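Local coordinates for protein ubiquitin-conjugating enzyme E2 U (Homo sapiens, PDB 1YRV) that catalyses the covalent attachment of ubiquitin to other proteins, as an E2 enzyme that accepts ubiquitin from E1 as a thioester, here represented by its catalytic core domain, at residues Ile76-Thr79 with Ser80-Tyr84; Glu116-Asn119 with Thr120-Leu124; Ser65-Gly69 with Leu70-Leu74. All blocks are in the same frame, centred on the assembly; numbering follows the deposited sequence.

Contact 1 of 3, residues Ile76-Thr79 with Ser80-Tyr84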
# COMPACT_ATOMS: atom_id res chain seq x y z
N ILE A 76 5.13 3.27 -3.99
CA ILE A 76 4.33 4.39 -3.47
C ILE A 76 4.93 5.69 -4.02
O ILE A 76 6.09 6.01 -3.76
CB ILE A 76 4.34 4.41 -1.92
CG1 ILE A 76 3.78 3.08 -1.39
CG2 ILE A 76 3.55 5.61 -1.39
CD1 ILE A 76 3.61 3.04 0.09
N HIS A 77 4.13 6.41 -4.80
CA HIS A 77 4.57 7.66 -5.36
C HIS A 77 3.91 8.83 -4.68
O HIS A 77 2.70 9.03 -4.77
CB HIS A 77 4.24 7.70 -6.84
CG HIS A 77 4.20 9.08 -7.40
ND1 HIS A 77 5.33 9.86 -7.55
CD2 HIS A 77 3.16 9.85 -7.81
CE1 HIS A 77 4.99 11.05 -8.02
NE2 HIS A 77 3.68 11.07 -8.19
N PHE A 78 4.71 9.57 -3.93
CA PHE A 78 4.26 10.79 -3.27
C PHE A 78 4.46 11.96 -4.26
O PHE A 78 5.21 11.84 -5.24
CB PHE A 78 5.10 11.09 -2.05
CG PHE A 78 4.87 10.13 -0.94
CD1 PHE A 78 5.67 9.01 -0.80
CD2 PHE A 78 3.85 10.36 -0.01
CE1 PHE A 78 5.45 8.12 0.25
CE2 PHE A 78 3.61 9.48 1.05
CZ PHE A 78 4.41 8.35 1.19
N THR A 79 3.79 13.06 -3.98
CA THR A 79 3.90 14.27 -4.77
C THR A 79 4.33 15.44 -3.85
O THR A 79 4.23 15.36 -2.61
CB THR A 79 2.55 14.66 -5.35
OG1 THR A 79 1.69 15.08 -4.27
CG2 THR A 79 1.92 13.51 -6.10
N SER A 80 4.77 16.53 -4.47
CA SER A 80 5.21 17.71 -3.75
C SER A 80 4.06 18.31 -2.94
O SER A 80 4.24 19.23 -2.17
CB SER A 80 5.78 18.74 -4.75
OG SER A 80 4.81 19.00 -5.78
N GLU A 81 2.86 17.75 -3.09
CA GLU A 81 1.69 18.22 -2.34
C GLU A 81 1.56 17.39 -1.07
O GLU A 81 0.77 17.72 -0.20
CB GLU A 81 0.41 18.01 -3.16
CG GLU A 81 0.60 18.35 -4.61
CD GLU A 81 0.97 19.78 -4.76
OE1 GLU A 81 0.13 20.60 -4.31
OE2 GLU A 81 2.07 20.07 -5.30
N TYR A 82 2.38 16.35 -0.94
CA TYR A 82 2.25 15.47 0.19
C TYR A 82 1.95 16.06 1.52
O TYR A 82 2.54 17.06 1.97
CB TYR A 82 3.44 14.55 0.40
CG TYR A 82 3.34 13.76 1.69
CD1 TYR A 82 2.24 12.95 1.95
CD2 TYR A 82 4.35 13.80 2.64
CE1 TYR A 82 2.15 12.20 3.12
CE2 TYR A 82 4.28 13.05 3.81
CZ TYR A 82 3.16 12.24 4.04
OH TYR A 82 3.13 11.48 5.18
N ASN A 83 1.01 15.31 2.12
CA ASN A 83 0.41 15.49 3.41
C ASN A 83 -0.89 16.23 3.12
O ASN A 83 -1.87 16.02 3.80
CB ASN A 83 1.48 16.14 4.24
CG ASN A 83 0.98 16.84 5.43
OD1 ASN A 83 0.52 17.94 5.29
ND2 ASN A 83 1.10 16.25 6.63
N TYR A 84 -0.94 17.03 2.06
CA TYR A 84 -2.21 17.66 1.70
C TYR A 84 -2.91 16.67 0.76
O TYR A 84 -4.12 16.72 0.57
CB TYR A 84 -2.01 18.98 0.95
CG TYR A 84 -1.71 20.15 1.85
CD1 TYR A 84 -2.63 20.57 2.81
CD2 TYR A 84 -0.45 20.74 1.84
CE1 TYR A 84 -2.29 21.54 3.76
CE2 TYR A 84 -0.10 21.69 2.78
CZ TYR A 84 -1.03 22.08 3.73
OH TYR A 84 -0.66 23.01 4.67
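The carbonyl oxygen T79 O takes the backbone hydrogen bond from Y82 N, 2.7 Å long with an N-H...O angle of 161°, and this bond closes a type I beta turn over T79-Y82. A second N-H of the turn is met by a side chain: E81 N gives a hydrogen bond to T79 OG1 at 3.1 Å, although E81 N is modelled too close to T79 C and its place is less certain. T79 holds OG1 between its own N and carbonyl carbon (chi1 68°), and from there the hydroxyl reaches forward across the turn, consistent with an ST turn if E81 N is placed correctly; CB and CG of E81 pack against the same oxygen. Within the turn, S80 OG hydrogen-bonds E81 OE2 at 3.0 Å, meeting the carboxylate on its anti side.

The aromatic side chains of F78 and Y82 run alongside each other in one direction. The edge of F78 turns to the face of Y82 in a T-shaped pair, planes 68° apart and centroids 4.9 Å apart; CD2 and CE2 of F78 do the touching, and CD2 comes to 3.6 Å from Y82 CD1. N83 CB lies over the centre of the other face of Y82, so this ring is held between two neighbours. At its far end Y82 OH is hydrogen-bonded to D31 OD2 and to Y122 O. The turn sits where strand 71-77 runs out, on the way to strand 88-91, with F78 and Y82 packed against L28 of helix 23-38 and F78 also against L124 at the start of helix 124-135.

Contact 2 of 3, residues Glu116-Asn119 with Thr120-Leu124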
# COMPACT_ATOMS: atom_id res chain seq x y z
N GLU A 116 -12.21 13.12 0.90
CA GLU A 116 -12.78 13.34 2.21
C GLU A 116 -12.22 12.39 3.23
O GLU A 116 -12.34 12.64 4.43
CB GLU A 116 -14.30 13.21 2.15
CG GLU A 116 -14.96 14.04 1.05
CD GLU A 116 -16.47 14.16 1.28
OE1 GLU A 116 -16.86 14.64 2.36
OE2 GLU A 116 -17.25 13.76 0.38
N LYS A 117 -11.62 11.30 2.76
CA LYS A 117 -11.06 10.29 3.64
C LYS A 117 -9.59 10.51 3.94
O LYS A 117 -9.08 9.99 4.92
CB LYS A 117 -11.28 8.88 3.06
CG LYS A 117 -12.50 8.15 3.61
CD LYS A 117 -13.77 8.94 3.44
CE LYS A 117 -14.98 8.28 4.16
NZ LYS A 117 -14.81 8.20 5.67
N TRP A 118 -8.90 11.29 3.13
CA TRP A 118 -7.50 11.55 3.41
C TRP A 118 -7.38 12.31 4.72
O TRP A 118 -8.30 13.01 5.13
CB TRP A 118 -6.88 12.36 2.28
CG TRP A 118 -5.48 12.77 2.58
CD1 TRP A 118 -5.00 14.05 2.70
CD2 TRP A 118 -4.36 11.90 2.77
NE1 TRP A 118 -3.66 14.02 2.97
CE2 TRP A 118 -3.23 12.71 3.01
CE3 TRP A 118 -4.20 10.50 2.78
CZ2 TRP A 118 -1.97 12.19 3.24
CZ3 TRP A 118 -2.94 9.98 3.01
CH2 TRP A 118 -1.83 10.83 3.23
N ASN A 119 -6.26 12.15 5.40
CA ASN A 119 -6.06 12.85 6.66
C ASN A 119 -4.58 13.19 6.75
O ASN A 119 -3.72 12.34 6.50
CB ASN A 119 -6.48 11.95 7.82
CG ASN A 119 -6.60 12.69 9.12
OD1 ASN A 119 -5.63 13.28 9.63
ND2 ASN A 119 -7.79 12.69 9.69
N THR A 120 -4.27 14.43 7.11
CA THR A 120 -2.86 14.82 7.18
C THR A 120 -2.11 14.13 8.30
O THR A 120 -0.90 14.33 8.47
CB THR A 120 -2.68 16.34 7.32
OG1 THR A 120 -3.21 16.76 8.58
CG2 THR A 120 -3.38 17.07 6.18
N ASN A 121 -2.83 13.31 9.05
CA ASN A 121 -2.24 12.56 10.15
C ASN A 121 -1.68 11.27 9.63
O ASN A 121 -1.01 10.55 10.36
CB ASN A 121 -3.30 12.23 11.17
CG ASN A 121 -3.62 13.39 12.05
OD1 ASN A 121 -3.81 14.53 11.57
ND2 ASN A 121 -3.69 13.14 13.34
N TYR A 122 -1.99 10.97 8.38
CA TYR A 122 -1.46 9.77 7.75
C TYR A 122 0.02 9.94 7.40
O TYR A 122 0.36 10.67 6.48
CB TYR A 122 -2.21 9.49 6.47
CG TYR A 122 -3.47 8.69 6.65
CD1 TYR A 122 -3.42 7.34 6.95
CD2 TYR A 122 -4.72 9.28 6.45
CE1 TYR A 122 -4.57 6.59 7.04
CE2 TYR A 122 -5.88 8.55 6.54
CZ TYR A 122 -5.81 7.20 6.84
OH TYR A 122 -6.95 6.43 6.97
N THR A 123 0.91 9.27 8.13
CA THR A 123 2.35 9.32 7.86
C THR A 123 2.79 8.06 7.11
O THR A 123 2.02 7.12 6.98
CB THR A 123 3.15 9.36 9.15
OG1 THR A 123 2.91 8.14 9.86
CG2 THR A 123 2.71 10.54 10.03
N LEU A 124 4.03 8.03 6.62
CA LEU A 124 4.49 6.83 5.91
C LEU A 124 4.16 5.55 6.69
O LEU A 124 3.75 4.56 6.09
CB LEU A 124 6.00 6.89 5.66
CG LEU A 124 6.68 5.80 4.80
CD1 LEU A 124 6.12 5.78 3.40
CD2 LEU A 124 8.20 6.06 4.73
O HOH W 1 -9.20 7.82 6.94
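Hydrogen bonds first: Y122 N reaches back to N119 O at 2.9 Å and closes a type I beta turn over N119-Y122. The side chain of N119 joins in. N119 turns its CG away from its own nitrogen (chi1 -167°), which carries OD1 forward over the turn to accept N121 N at 2.9 Å, a bond less sure than the first because N121 N is modelled too close to N119 C. This side-chain bond, if N121 N is placed correctly, is that of an Asx turn, lying over the beta turn. The two asparagine amides stand almost perpendicular, 83° apart; N121 OD1 and N119 OD1, both acceptors as modelled, lie close without a bond, so the rotation of one amide may be uncertain. W118 NE1 is hydrogen-bonded to N83 O.

One water ties the turn to the residues before it: it donates to K117 O at 3.0 Å and also bonds Y122 OH at 2.6 Å, lying in the plane of the tyrosine ring at its edge.

The stretch belongs to the loop between helix 110-113 and helix 124-135 of the ubiquitin-conjugating core, downstream of C108, the predicted thioester cysteine; the K117 side chain is about 12 Å from that of C108. T123 is the N-cap of helix 124-135, its OG1 making a weak hydrogen bond to S126 N.

Apolar and aromatic packing comes last. The indole of W118 and the phenol of Y122 run antiparallel past one another, their planes only 16° apart but so displaced that the rings barely overlap. The real touch is W118 CH2 against Y122 CB, 3.5 Å. N119 CB packs at 3.5 Å on Y122 CD2. F111 of helix 110-113 stacks on the Y122 ring.

Contact 3 of 3, residues Ser65-Gly69 with Leu70-Leu74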
# COMPACT_ATOMS: atom_id res chain seq x y z
N SER A 65 -5.02 -14.33 8.06
CA SER A 65 -5.76 -13.80 6.93
C SER A 65 -5.42 -14.68 5.72
O SER A 65 -4.43 -15.42 5.72
CB SER A 65 -5.36 -12.34 6.64
OG SER A 65 -4.02 -12.26 6.16
N VAL A 66 -6.26 -14.57 4.70
CA VAL A 66 -6.04 -15.32 3.49
C VAL A 66 -4.62 -15.17 2.93
O VAL A 66 -4.08 -16.11 2.33
CB VAL A 66 -7.02 -14.91 2.42
CG1 VAL A 66 -6.92 -15.86 1.26
CG2 VAL A 66 -8.42 -14.89 3.00
N TRP A 67 -4.01 -14.01 3.15
CA TRP A 67 -2.66 -13.75 2.65
C TRP A 67 -1.55 -14.09 3.63
O TRP A 67 -0.44 -13.59 3.48
CB TRP A 67 -2.50 -12.28 2.24
CG TRP A 67 -3.28 -11.95 1.02
CD1 TRP A 67 -2.82 -11.87 -0.28
CD2 TRP A 67 -4.68 -11.71 0.97
NE1 TRP A 67 -3.87 -11.60 -1.12
CE2 TRP A 67 -5.02 -11.50 -0.39
CE3 TRP A 67 -5.70 -11.66 1.94
CZ2 TRP A 67 -6.32 -11.24 -0.79
CZ3 TRP A 67 -7.00 -11.41 1.53
CH2 TRP A 67 -7.30 -11.19 0.17
N GLN A 68 -1.85 -14.92 4.61
CA GLN A 68 -0.83 -15.31 5.58
C GLN A 68 0.32 -16.00 4.86
O GLN A 68 0.12 -16.98 4.15
CB GLN A 68 -1.42 -16.24 6.64
CG GLN A 68 -2.00 -15.49 7.84
CD GLN A 68 -1.75 -16.21 9.15
OE1 GLN A 68 -2.36 -17.24 9.44
NE2 GLN A 68 -0.84 -15.67 9.95
N GLY A 69 1.52 -15.47 5.03
CA GLY A 69 2.68 -16.04 4.38
C GLY A 69 2.99 -15.38 3.05
O GLY A 69 4.03 -15.63 2.44
N LEU A 70 2.09 -14.52 2.59
CA LEU A 70 2.28 -13.82 1.33
C LEU A 70 2.90 -12.43 1.55
O LEU A 70 3.00 -11.95 2.69
CB LEU A 70 0.93 -13.73 0.61
CG LEU A 70 0.51 -15.12 0.10
CD1 LEU A 70 -0.98 -15.19 -0.22
CD2 LEU A 70 1.33 -15.43 -1.12
N VAL A 71 3.29 -11.78 0.46
CA VAL A 71 3.92 -10.47 0.54
C VAL A 71 3.43 -9.51 -0.54
O VAL A 71 3.52 -9.82 -1.72
CB VAL A 71 5.46 -10.60 0.43
CG1 VAL A 71 6.11 -9.22 0.50
CG2 VAL A 71 5.98 -11.46 1.58
N PHE A 72 2.93 -8.35 -0.14
CA PHE A 72 2.46 -7.37 -1.10
C PHE A 72 3.65 -6.50 -1.50
O PHE A 72 4.26 -5.84 -0.65
CB PHE A 72 1.35 -6.50 -0.50
CG PHE A 72 0.20 -7.28 0.11
CD1 PHE A 72 -0.68 -8.02 -0.69
CD2 PHE A 72 -0.04 -7.24 1.47
CE1 PHE A 72 -1.80 -8.69 -0.12
CE2 PHE A 72 -1.15 -7.90 2.04
CZ PHE A 72 -2.03 -8.63 1.24
N GLN A 73 4.00 -6.54 -2.78
CA GLN A 73 5.11 -5.74 -3.29
C GLN A 73 4.51 -4.56 -4.05
O GLN A 73 3.90 -4.74 -5.10
CB GLN A 73 5.98 -6.56 -4.21
CG GLN A 73 6.74 -7.61 -3.48
CD GLN A 73 7.36 -8.59 -4.42
OE1 GLN A 73 6.65 -9.35 -5.08
NE2 GLN A 73 8.69 -8.57 -4.52
N LEU A 74 4.70 -3.37 -3.51
CA LEU A 74 4.12 -2.16 -4.07
C LEU A 74 5.14 -1.06 -4.31
O LEU A 74 6.31 -1.16 -3.92
CB LEU A 74 3.10 -1.63 -3.06
CG LEU A 74 2.15 -2.63 -2.43
CD1 LEU A 74 1.84 -2.26 -0.99
CD2 LEU A 74 0.91 -2.70 -3.27
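W67 and F72 meet across a tight reversal of the chain, their side chains crossing at about a right angle. F72 CE1 lies over one face of the indole, 3.3 Å from W67 CD1, with F72 CZ close to CG and CD1 of W67. The planes are oblique to each other, a pairing that is neither a stack nor a T-shape. The first torsion of F72 (chi1 -53°) swings its ring back on the side of its own nitrogen, and this brings the end of the side chain nearer the loop that precedes the strand.

L70 has a similar first torsion, and with CD1 extended (chi2 162°) its methyl settles 3.6 Å from W67 CA and 3.8 Å from W67 CD1. Its CB lies 3.2 Å from W67 O, close beside the backbone bond that fixes the turn: L70 N to W67 O, 2.8 Å. This bond closes a type II beta turn over W67-L70, overlapping a type I turn over S65-Q68 closed by Q68 N and S65 O, with W67 and Q68 common to both. G69 takes the third place of the type II turn with a positive phi of 94°, where a CB would be pressed against the carbonyl oxygen before it.

The two turns link strand 54-60 to strand 71-77, and L70 and F72 pair through their backbones with G61 and I59 across that hairpin. W67 and L70 pack on L163 of helix 156-166, while F72 touches F91 of strand 88-91.

Overall arrangement
Contacts 1 and 3 lie at the two ends of strand 71-77, about 25 Å apart between centres and on opposite sides of the chain's centre: contact 3 leads into the strand, contact 1 leads out. Both are partly buried, each setting aromatic side chains beside beta turns, but contact 3 is bonded across only through backbone whereas contact 1 adds a threonine hydroxyl across the turn. Contact 2 is a surface contact, none of its touching residues being buried, and uses asparagine and water where contact 1 uses threonine. Contacts 1 and 2 touch through hydrogen bonds between their loops. Contact 3 touches neither of these loops.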